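Local coordinates for protein titin heart isoform N2-B (Homo sapiens, PDB 2BK8) that forms an immunoglobulin-like domain in the M-band region of the giant muscle protein titin, and probably helps to organise the sarcomere there, at residues M9-V12 and H18-Y21; C23-Y28 and T32-Y37; E47-T52 and A58-K63. All blocks are in the same frame, centred on the assembly; numbering follows the deposited sequence.

Contact 1: M9-V12 and H18-Y21; sequences MHAV and HVKY
M9 meets Y21 through its backbone: the carbonyl O of M9 lies near the plane of the phenol ring, at its edge, 3.3 Å from Y21 CE1. The same oxygen accepts a hydrogen bond from a water (2.8 Å from M9 O) that also donates to K20 O, so a single water spans the gap between two backbones that share no direct hydrogen bond. At H10 the side chain turns from the contact, and its ND1 bonds to E89 N on strand 83-92. A11 faces inward; its methyl CB touches V19 CB at 4.0 Å and sits 3.8 Å from Y21 OH. That hydroxyl is hydrogen-bonded to E89 O, and the ring gets there because CG stands anti to the carbonyl carbon (chi1 -65°). V12 contributes its carbonyl, with V12 O 3.5 Å from V19 CG1. The segments run nearly antiparallel, 167° apart, yet A11 CA and V19 CA stay 6.7 Å apart, too wide for sheet pairing. The backbone of A11 hydrogen-bonds instead to E89 and F91, those of V19 and Y21 to V62 and L60: this is one edge of an immunoglobulin beta sandwich, where the A' strand joins the sheet facing strand B.

Contact 2: C23-Y28 and T32-Y37; sequences CKIENY and TQVTWY
I25 and V34 meet inside the sandwich, the end of one isoleucine branch against one valine methyl: I25 CD1 lies 4.1 Å from V34 CG2, and the two side chains run past one another from opposing sheets, overlapping at their ends. Their CA atoms, I25 CA and V34 CA, are 10.0 Å apart, a separation at which two sheets pack through side chains alone. I25 reaches across with a chi2 of 129°, close to eclipsed, so the position of CD1 probably carries a modest torsional cost. Deeper in, C23 CB comes to 4.3 Å from W36 CH2, the far corner of the indole, in an oblique approach. Toward the loop end the chains draw together. There T32 OG1 rests 3.5 Å from Y28 CA and 3.8 Å from Y28 CB; it stands anti to the carbonyl carbon of T32 (chi1 -55°), which brings it to the turn, where it accepts a hydrogen bond from D29 N.

In the next shell, the Y28 ring has I25 O in its plane at the edge, 3.2 Å from Y28 CD2, while its hydroxyl makes a weak hydrogen bond to D55 OD1. Y53 of strand 49-54 touches I25, Y28, T32 and V34, and V77 packs on I25 and T32. C75 of strand 71-78 touches V34 and W36, bringing together the cysteine and tryptophan positions familiar from immunoglobulin cores. The backbones bond elsewhere: C23 with A58 and I25 with G56 in one sheet, Q33 with V78 in the other.

No hydrogen bond passes directly between 23-28 and 32-37. The strand B to strand C packing therefore depends on apolar fit, and the threonine hydroxyl at its mouth is satisfied locally by the turn.

Contact 3: E47-T52 and A58-K63; sequences EKYEIT and AILYVK
K48 to T52 pairs with I59 to K63 as an antiparallel ladder, the strand axes 4.8 Å apart and 173° between their directions. This is the D-E beta hairpin of the immunoglobulin fold, and E50 with Y61 and T52 with I59 are its hydrogen-bonded pairs, each closed by two nearly straight N-H...O bonds. K63 N extends the ladder to K48 O.

On the core face, Y49 and I51 lie alongside L60 and point the same way. L60 CD1 fits between them, 3.5 Å from I51 CG1 and 4.0 Å from Y49 CD1. V62 flanks the same tyrosine, its CG1 4.0 Å from Y49 CE1. W36 and Y73 add further cover from the facing sheet.

K48 bends around the open end of the hairpin. CG leaves anti to the backbone N (chi1 179°), passes over the centre of the Y49 ring face at 3.6 Å above the plane, and a kink at chi2 (75°) then turns the chain toward V62. NZ donates to K63 O at 2.9 Å, nearly along the C=O axis, and forms a salt bridge with D69 OD2. With an alanine here, K63 O would probably lose this donor, D69 its positive mate and the Y49 ring the methylene (CG) that lies over its face.

On the outer face the E50 and Y61 side chains meet at their CB atoms. The E50 carboxylate makes at most a long salt bridge to K63, whose side chain has two conformers. Next along this face, T52 OG1 lies 3.0 Å from a water that donates to I59 O.

How the contacts relate
Contacts 1 and 2 both draw on strand 19-26, and their centres lie about 17 Å apart, on opposite sides of the domain centre. Contact 3, centred about 11 Å from contact 1 and 14 Å from contact 2, brings in the neighbouring strand 57-62. Probable backbone hydrogen bonds stitch the two strands together: Y21 N to L60 O at 2.8 Å links contacts 1 and 3, and C23 N to A58 O at 2.9 Å links contacts 2 and 3. W36 is the common core piece; its CH2 is 3.8 Å from Y21 CB and its CE2 3.7 Å from L60 CB. Contacts 1 and 2 thus join the two sheets, while contact 3 builds one of them.

Contact 1: M9-V12 and H18-Y21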
loop_
_atom_site.group_PDB
_atom_site.type_symbol
_atom_site.label_atom_id
_atom_site.label_comp_id
_atom_site.label_asym_id
_atom_site.label_seq_id
_atom_site.Cartn_x
_atom_site.Cartn_y
_atom_site.Cartn_z
ATOM N N MET A 9 -2.272 -8.632 1.802
ATOM C CA MET A 9 -3.362 -9.403 1.155
ATOM C C MET A 9 -4.102 -8.649 0.027
ATOM O O MET A 9 -4.235 -7.405 0.061
ATOM C CB MET A 9 -4.393 -9.844 2.194
ATOM C CG MET A 9 -3.841 -10.506 3.434
ATOM S SD MET A 9 -2.802 -11.949 3.075
ATOM C CE MET A 9 -3.972 -13.185 2.512
ATOM N N HIS A 10 -4.593 -9.397 -0.964
ATOM C CA HIS A 10 -5.375 -8.803 -2.067
ATOM C C HIS A 10 -6.711 -8.321 -1.494
ATOM O O HIS A 10 -7.096 -8.767 -0.395
ATOM C CB HIS A 10 -5.629 -9.826 -3.204
ATOM C CG HIS A 10 -4.378 -10.447 -3.773
ATOM N ND1 HIS A 10 -3.300 -9.695 -4.199
ATOM C CD2 HIS A 10 -4.058 -11.739 -4.018
ATOM C CE1 HIS A 10 -2.354 -10.506 -4.646
ATOM N NE2 HIS A 10 -2.789 -11.752 -4.551
ATOM N N ALA A 11 -7.421 -7.480 -2.266
ATOM C CA ALA A 11 -8.785 -7.002 -1.944
ATOM C C ALA A 11 -9.681 -6.811 -3.183
ATOM O O ALA A 11 -9.180 -6.491 -4.272
ATOM C CB ALA A 11 -8.688 -5.677 -1.166
ATOM N N VAL A 12 -10.985 -7.010 -2.997
ATOM C CA VAL A 12 -12.025 -6.626 -3.985
ATOM C C VAL A 12 -12.629 -5.289 -3.547
ATOM O O VAL A 12 -13.076 -5.149 -2.403
ATOM C CB VAL A 12 -13.139 -7.676 -4.107
ATOM C CG1 VAL A 12 -14.303 -7.150 -5.004
ATOM C CG2 VAL A 12 -12.615 -8.981 -4.688
ATOM N N HIS A 18 -14.615 1.500 -0.273
ATOM C CA HIS A 18 -13.190 1.590 0.042
ATOM C C HIS A 18 -12.528 0.201 0.228
ATOM O O HIS A 18 -13.238 -0.811 0.371
ATOM C CB HIS A 18 -12.989 2.492 1.286
ATOM C CG HIS A 18 -13.407 1.859 2.589
ATOM N ND1 HIS A 18 -14.666 2.005 3.116
ATOM C CD2 HIS A 18 -12.722 1.100 3.478
ATOM C CE1 HIS A 18 -14.755 1.356 4.264
ATOM N NE2 HIS A 18 -13.581 0.809 4.516
ATOM N N VAL A 19 -11.186 0.140 0.213
ATOM C CA VAL A 19 -10.438 -1.060 0.637
ATOM C C VAL A 19 -9.243 -0.595 1.475
ATOM O O VAL A 19 -8.908 0.597 1.450
ATOM C CB VAL A 19 -9.930 -1.957 -0.544
ATOM C CG1 VAL A 19 -11.096 -2.403 -1.447
ATOM C CG2 VAL A 19 -8.808 -1.267 -1.337
ATOM N N LYS A 20 -8.590 -1.513 2.198
ATOM C CA LYS A 20 -7.372 -1.200 2.955
ATOM C C LYS A 20 -6.285 -2.202 2.647
ATOM O O LYS A 20 -6.583 -3.368 2.324
ATOM C CB LYS A 20 -7.666 -1.241 4.471
ATOM C CG LYS A 20 -8.298 -2.563 4.956
ATOM C CD LYS A 20 -8.246 -2.755 6.485
ATOM C CE LYS A 20 -8.216 -4.246 6.892
ATOM N NZ LYS A 20 -9.083 -5.128 6.044
ATOM N N TYR A 21 -5.038 -1.749 2.773
ATOM C CA TYR A 21 -3.864 -2.606 2.710
ATOM C C TYR A 21 -3.000 -2.386 3.971
ATOM O O TYR A 21 -2.714 -1.253 4.357
ATOM C CB TYR A 21 -3.030 -2.355 1.433
ATOM C CG TYR A 21 -3.802 -2.732 0.196
ATOM C CD1 TYR A 21 -3.934 -4.081 -0.198
ATOM C CD2 TYR A 21 -4.478 -1.755 -0.552
ATOM C CE1 TYR A 21 -4.695 -4.426 -1.337
ATOM C CE2 TYR A 21 -5.191 -2.097 -1.664
ATOM C CZ TYR A 21 -5.319 -3.430 -2.040
ATOM O OH TYR A 21 -6.092 -3.726 -3.150
HETATM O O HOH W 1 -5.782 -6.053 1.960
#

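Contact 2: C23-Y28 and T32-Y37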
loop_
_atom_site.group_PDB
_atom_site.type_symbol
_atom_site.label_atom_id
_atom_site.label_comp_id
_atom_site.label_asym_id
_atom_site.label_seq_id
_atom_site.Cartn_x
_atom_site.Cartn_y
_atom_site.Cartn_z
ATOM N N CYS A 23 0.630 -3.446 5.857
ATOM C CA CYS A 23 1.951 -4.043 5.715
ATOM C C CYS A 23 2.727 -3.900 7.024
ATOM O O CYS A 23 3.013 -2.784 7.479
ATOM C CB CYS A 23 2.726 -3.402 4.540
ATOM S SG CYS A 23 4.442 -4.118 4.310
ATOM N N LYS A 24 3.075 -5.033 7.627
ATOM C CA LYS A 24 3.840 -5.038 8.875
ATOM C C LYS A 24 5.372 -5.192 8.636
ATOM O O LYS A 24 5.802 -6.100 7.929
ATOM C CB LYS A 24 3.280 -6.150 9.801
ATOM C CG LYS A 24 3.611 -6.024 11.260
ATOM C CD LYS A 24 2.927 -7.143 12.048
ATOM C CE LYS A 24 3.569 -7.318 13.405
ATOM N NZ LYS A 24 3.219 -8.599 14.088
ATOM N N ILE A 25 6.154 -4.258 9.168
ATOM C CA ILE A 25 7.623 -4.229 8.962
ATOM C C ILE A 25 8.419 -4.820 10.121
ATOM O O ILE A 25 8.175 -4.496 11.286
ATOM C CB ILE A 25 8.079 -2.778 8.573
ATOM C CG1 ILE A 25 7.455 -2.391 7.228
ATOM C CG2 ILE A 25 9.583 -2.711 8.384
ATOM C CD1 ILE A 25 6.722 -1.025 7.187
ATOM N N GLU A 26 9.364 -5.710 9.784
ATOM C CA GLU A 26 10.311 -6.257 10.762
ATOM C C GLU A 26 11.574 -5.403 10.768
ATOM O O GLU A 26 12.057 -4.987 9.706
ATOM C CB GLU A 26 10.620 -7.711 10.432
ATOM C CG GLU A 26 9.450 -8.703 10.400
ATOM C CD GLU A 26 8.567 -8.724 11.668
ATOM O OE1 GLU A 26 9.099 -8.844 12.794
ATOM O OE2 GLU A 26 7.321 -8.676 11.519
ATOM N N ASN A 27 12.116 -5.169 11.968
ATOM C CA ASN A 27 13.368 -4.422 12.197
ATOM C C ASN A 27 13.378 -2.992 11.633
ATOM O O ASN A 27 14.393 -2.506 11.108
ATOM C CB ASN A 27 14.612 -5.220 11.754
ATOM C CG ASN A 27 14.627 -6.651 12.279
ATOM O OD1 ASN A 27 14.974 -6.898 13.435
ATOM N ND2 ASN A 27 14.303 -7.608 11.406
ATOM N N TYR A 28 12.213 -2.346 11.723
ATOM C CA TYR A 28 12.098 -0.899 11.557
ATOM C C TYR A 28 12.909 -0.134 12.622
ATOM O O TYR A 28 13.178 -0.650 13.725
ATOM C CB TYR A 28 10.617 -0.493 11.593
ATOM C CG TYR A 28 9.922 -0.814 12.900
ATOM C CD1 TYR A 28 9.917 0.100 13.952
ATOM C CD2 TYR A 28 9.297 -2.049 13.099
ATOM C CE1 TYR A 28 9.297 -0.207 15.159
ATOM C CE2 TYR A 28 8.660 -2.349 14.285
ATOM C CZ TYR A 28 8.660 -1.440 15.312
ATOM O OH TYR A 28 8.044 -1.741 16.509
ATOM N N THR A 32 13.461 4.625 9.212
ATOM C CA THR A 32 12.504 3.995 8.305
ATOM C C THR A 32 11.508 5.009 7.706
ATOM O O THR A 32 10.877 5.751 8.457
ATOM C CB THR A 32 11.734 2.867 9.029
ATOM O OG1 THR A 32 12.676 1.941 9.588
ATOM C CG2 THR A 32 10.810 2.138 8.067
ATOM N N GLN A 33 11.398 5.041 6.369
ATOM C CA GLN A 33 10.418 5.871 5.617
ATOM C C GLN A 33 9.608 4.971 4.662
ATOM O O GLN A 33 10.174 4.132 3.968
ATOM C CB GLN A 33 11.106 7.000 4.812
ATOM C CG GLN A 33 10.131 7.808 3.894
ATOM C CD GLN A 33 10.826 8.809 2.974
ATOM O OE1 GLN A 33 11.477 8.430 1.986
ATOM N NE2 GLN A 33 10.677 10.100 3.286
ATOM N N VAL A 34 8.290 5.181 4.589
ATOM C CA VAL A 34 7.414 4.319 3.769
ATOM C C VAL A 34 6.754 5.136 2.681
ATOM O O VAL A 34 6.300 6.254 2.951
ATOM C CB VAL A 34 6.281 3.703 4.628
ATOM C CG1 VAL A 34 5.270 2.902 3.753
ATOM C CG2 VAL A 34 6.865 2.849 5.727
ATOM N N THR A 35 6.765 4.613 1.451
ATOM C CA THR A 35 6.064 5.268 0.329
ATOM C C THR A 35 5.232 4.207 -0.405
ATOM O O THR A 35 5.731 3.117 -0.730
ATOM C CB THR A 35 7.069 5.927 -0.679
ATOM O OG1 THR A 35 7.969 6.813 0.016
ATOM C CG2 THR A 35 6.340 6.727 -1.766
ATOM N N TRP A 36 3.969 4.531 -0.693
ATOM C CA TRP A 36 3.106 3.626 -1.484
ATOM C C TRP A 36 3.012 4.068 -2.958
ATOM O O TRP A 36 3.141 5.262 -3.265
ATOM C CB TRP A 36 1.697 3.568 -0.890
ATOM C CG TRP A 36 1.586 2.923 0.464
ATOM C CD1 TRP A 36 1.878 3.491 1.670
ATOM C CD2 TRP A 36 1.157 1.576 0.741
ATOM N NE1 TRP A 36 1.637 2.585 2.686
ATOM C CE2 TRP A 36 1.185 1.410 2.143
ATOM C CE3 TRP A 36 0.712 0.506 -0.065
ATOM C CZ2 TRP A 36 0.766 0.213 2.784
ATOM C CZ3 TRP A 36 0.313 -0.696 0.555
ATOM C CH2 TRP A 36 0.362 -0.835 1.992
ATOM N N TYR A 37 2.787 3.100 -3.854
ATOM C CA TYR A 37 2.579 3.360 -5.294
ATOM C C TYR A 37 1.361 2.587 -5.815
ATOM O O TYR A 37 1.081 1.482 -5.369
ATOM C CB TYR A 37 3.809 2.980 -6.135
ATOM C CG TYR A 37 5.103 3.698 -5.773
ATOM C CD1 TYR A 37 5.613 4.742 -6.560
ATOM C CD2 TYR A 37 5.847 3.296 -4.653
ATOM C CE1 TYR A 37 6.811 5.383 -6.218
ATOM C CE2 TYR A 37 6.990 3.934 -4.309
ATOM C CZ TYR A 37 7.480 4.976 -5.075
ATOM O OH TYR A 37 8.684 5.574 -4.686
#

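Contact 3: E47-T52 and A58-K63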
loop_
_atom_site.group_PDB
_atom_site.type_symbol
_atom_site.label_atom_id
_atom_site.label_comp_id
_atom_site.label_asym_id
_atom_site.label_seq_id
_atom_site.Cartn_x
_atom_site.Cartn_y
_atom_site.Cartn_z
ATOM N N GLU A 47 -7.774 13.717 -0.889
ATOM C CA GLU A 47 -9.178 13.319 -0.826
ATOM C C GLU A 47 -9.342 11.832 -1.177
ATOM O O GLU A 47 -10.299 11.192 -0.756
ATOM C CB GLU A 47 -10.021 14.194 -1.753
ATOM C CG GLU A 47 -10.173 15.644 -1.282
ATOM C CD GLU A 47 -10.986 16.514 -2.231
ATOM O OE1 GLU A 47 -11.693 15.967 -3.118
ATOM O OE2 GLU A 47 -10.925 17.757 -2.082
ATOM N N LYS A 48 -8.372 11.277 -1.901
ATOM C CA LYS A 48 -8.458 9.896 -2.395
ATOM C C LYS A 48 -7.809 8.816 -1.504
ATOM O O LYS A 48 -8.352 7.699 -1.427
ATOM C CB LYS A 48 -7.876 9.830 -3.814
ATOM C CG LYS A 48 -7.866 8.461 -4.480
ATOM C CD LYS A 48 -9.253 8.041 -4.957
ATOM C CE LYS A 48 -9.244 6.681 -5.663
ATOM N NZ LYS A 48 -10.630 6.369 -6.206
ATOM N N TYR A 49 -6.637 9.107 -0.907
ATOM C CA TYR A 49 -5.847 8.122 -0.121
ATOM C C TYR A 49 -5.602 8.547 1.337
ATOM O O TYR A 49 -5.234 9.701 1.588
ATOM C CB TYR A 49 -4.469 7.834 -0.775
ATOM C CG TYR A 49 -4.550 7.429 -2.221
ATOM C CD1 TYR A 49 -5.060 6.187 -2.591
ATOM C CD2 TYR A 49 -4.107 8.290 -3.230
ATOM C CE1 TYR A 49 -5.133 5.807 -3.944
ATOM C CE2 TYR A 49 -4.184 7.919 -4.583
ATOM C CZ TYR A 49 -4.708 6.694 -4.925
ATOM O OH TYR A 49 -4.768 6.304 -6.248
ATOM N N GLU A 50 -5.775 7.610 2.282
ATOM C CA GLU A 50 -5.531 7.878 3.705
ATOM C C GLU A 50 -4.360 6.963 4.083
ATOM O O GLU A 50 -4.512 5.742 4.083
ATOM C CB GLU A 50 -6.777 7.598 4.583
ATOM C CG GLU A 50 -6.670 8.052 6.030
ATOM C CD GLU A 50 -7.772 7.478 6.968
ATOM O OE1 GLU A 50 -8.874 7.132 6.505
ATOM O OE2 GLU A 50 -7.518 7.371 8.193
ATOM N N ILE A 51 -3.194 7.573 4.336
ATOM C CA ILE A 51 -1.940 6.827 4.492
ATOM C C ILE A 51 -1.344 7.171 5.838
ATOM O O ILE A 51 -1.182 8.353 6.191
ATOM C CB ILE A 51 -0.914 7.175 3.381
ATOM C CG1 ILE A 51 -1.479 6.853 1.987
ATOM C CG2 ILE A 51 0.411 6.397 3.576
ATOM C CD1 ILE A 51 -0.628 7.422 0.826
ATOM N N THR A 52 -1.001 6.118 6.585
ATOM C CA THR A 52 -0.353 6.294 7.887
ATOM C C THR A 52 0.817 5.305 8.056
ATOM O O THR A 52 0.813 4.207 7.493
ATOM C CB THR A 52 -1.348 6.141 9.072
ATOM O OG1 THR A 52 -2.006 4.870 8.965
ATOM C CG2 THR A 52 -2.429 7.265 9.055
ATOM N N ALA A 58 2.423 -0.051 8.429
ATOM C CA ALA A 58 1.978 0.810 7.309
ATOM C C ALA A 58 0.558 0.475 6.844
ATOM O O ALA A 58 0.225 -0.687 6.561
ATOM C CB ALA A 58 2.963 0.706 6.129
ATOM N N ILE A 59 -0.283 1.502 6.717
ATOM C CA ILE A 59 -1.678 1.316 6.308
ATOM C C ILE A 59 -2.066 2.286 5.182
ATOM O O ILE A 59 -1.878 3.510 5.297
ATOM C CB ILE A 59 -2.675 1.453 7.516
ATOM C CG1 ILE A 59 -2.310 0.511 8.670
ATOM C CG2 ILE A 59 -4.124 1.300 7.048
ATOM C CD1 ILE A 59 -3.239 0.647 9.916
ATOM N N LEU A 60 -2.544 1.721 4.080
ATOM C CA LEU A 60 -3.113 2.477 2.965
ATOM C C LEU A 60 -4.613 2.220 2.852
ATOM O O LEU A 60 -5.056 1.095 2.674
ATOM C CB LEU A 60 -2.422 2.130 1.616
ATOM C CG LEU A 60 -3.155 2.671 0.365
ATOM C CD1 LEU A 60 -3.061 4.211 0.246
ATOM C CD2 LEU A 60 -2.592 2.002 -0.914
ATOM N N TYR A 61 -5.403 3.282 2.942
ATOM C CA TYR A 61 -6.842 3.204 2.688
ATOM C C TYR A 61 -7.182 3.920 1.386
ATOM O O TYR A 61 -6.885 5.108 1.231
ATOM C CB TYR A 61 -7.624 3.820 3.834
ATOM C CG TYR A 61 -8.046 2.837 4.892
ATOM C CD1 TYR A 61 -7.124 2.353 5.802
ATOM C CD2 TYR A 61 -9.358 2.391 4.982
ATOM C CE1 TYR A 61 -7.491 1.454 6.786
ATOM C CE2 TYR A 61 -9.745 1.477 5.964
ATOM C CZ TYR A 61 -8.795 1.007 6.858
ATOM O OH TYR A 61 -9.128 0.126 7.877
ATOM N N VAL A 62 -7.808 3.185 0.463
ATOM C CA VAL A 62 -8.263 3.760 -0.834
ATOM C C VAL A 62 -9.761 4.035 -0.844
ATOM O O VAL A 62 -10.535 3.105 -0.632
ATOM C CB VAL A 62 -7.974 2.798 -2.018
ATOM C CG1 VAL A 62 -8.378 3.480 -3.354
ATOM C CG2 VAL A 62 -6.492 2.345 -2.038
ATOM N N LYS A 63 -10.158 5.298 -1.102
ATOM C CA LYS A 63 -11.550 5.795 -1.042
ATOM C C LYS A 63 -12.235 5.955 -2.407
ATOM O O LYS A 63 -11.560 6.027 -3.429
ATOM C CB LYS A 63 -11.591 7.154 -0.329
ATOM C CG LYS A 63 -11.408 7.091 1.179
ATOM C CD LYS A 63 -10.215 6.227 1.572
ATOM C CE LYS A 63 -10.618 5.314 2.694
ATOM N NZ LYS A 63 -9.427 4.809 3.411
HETATM O O HOH W 2 -4.249 4.960 6.945
#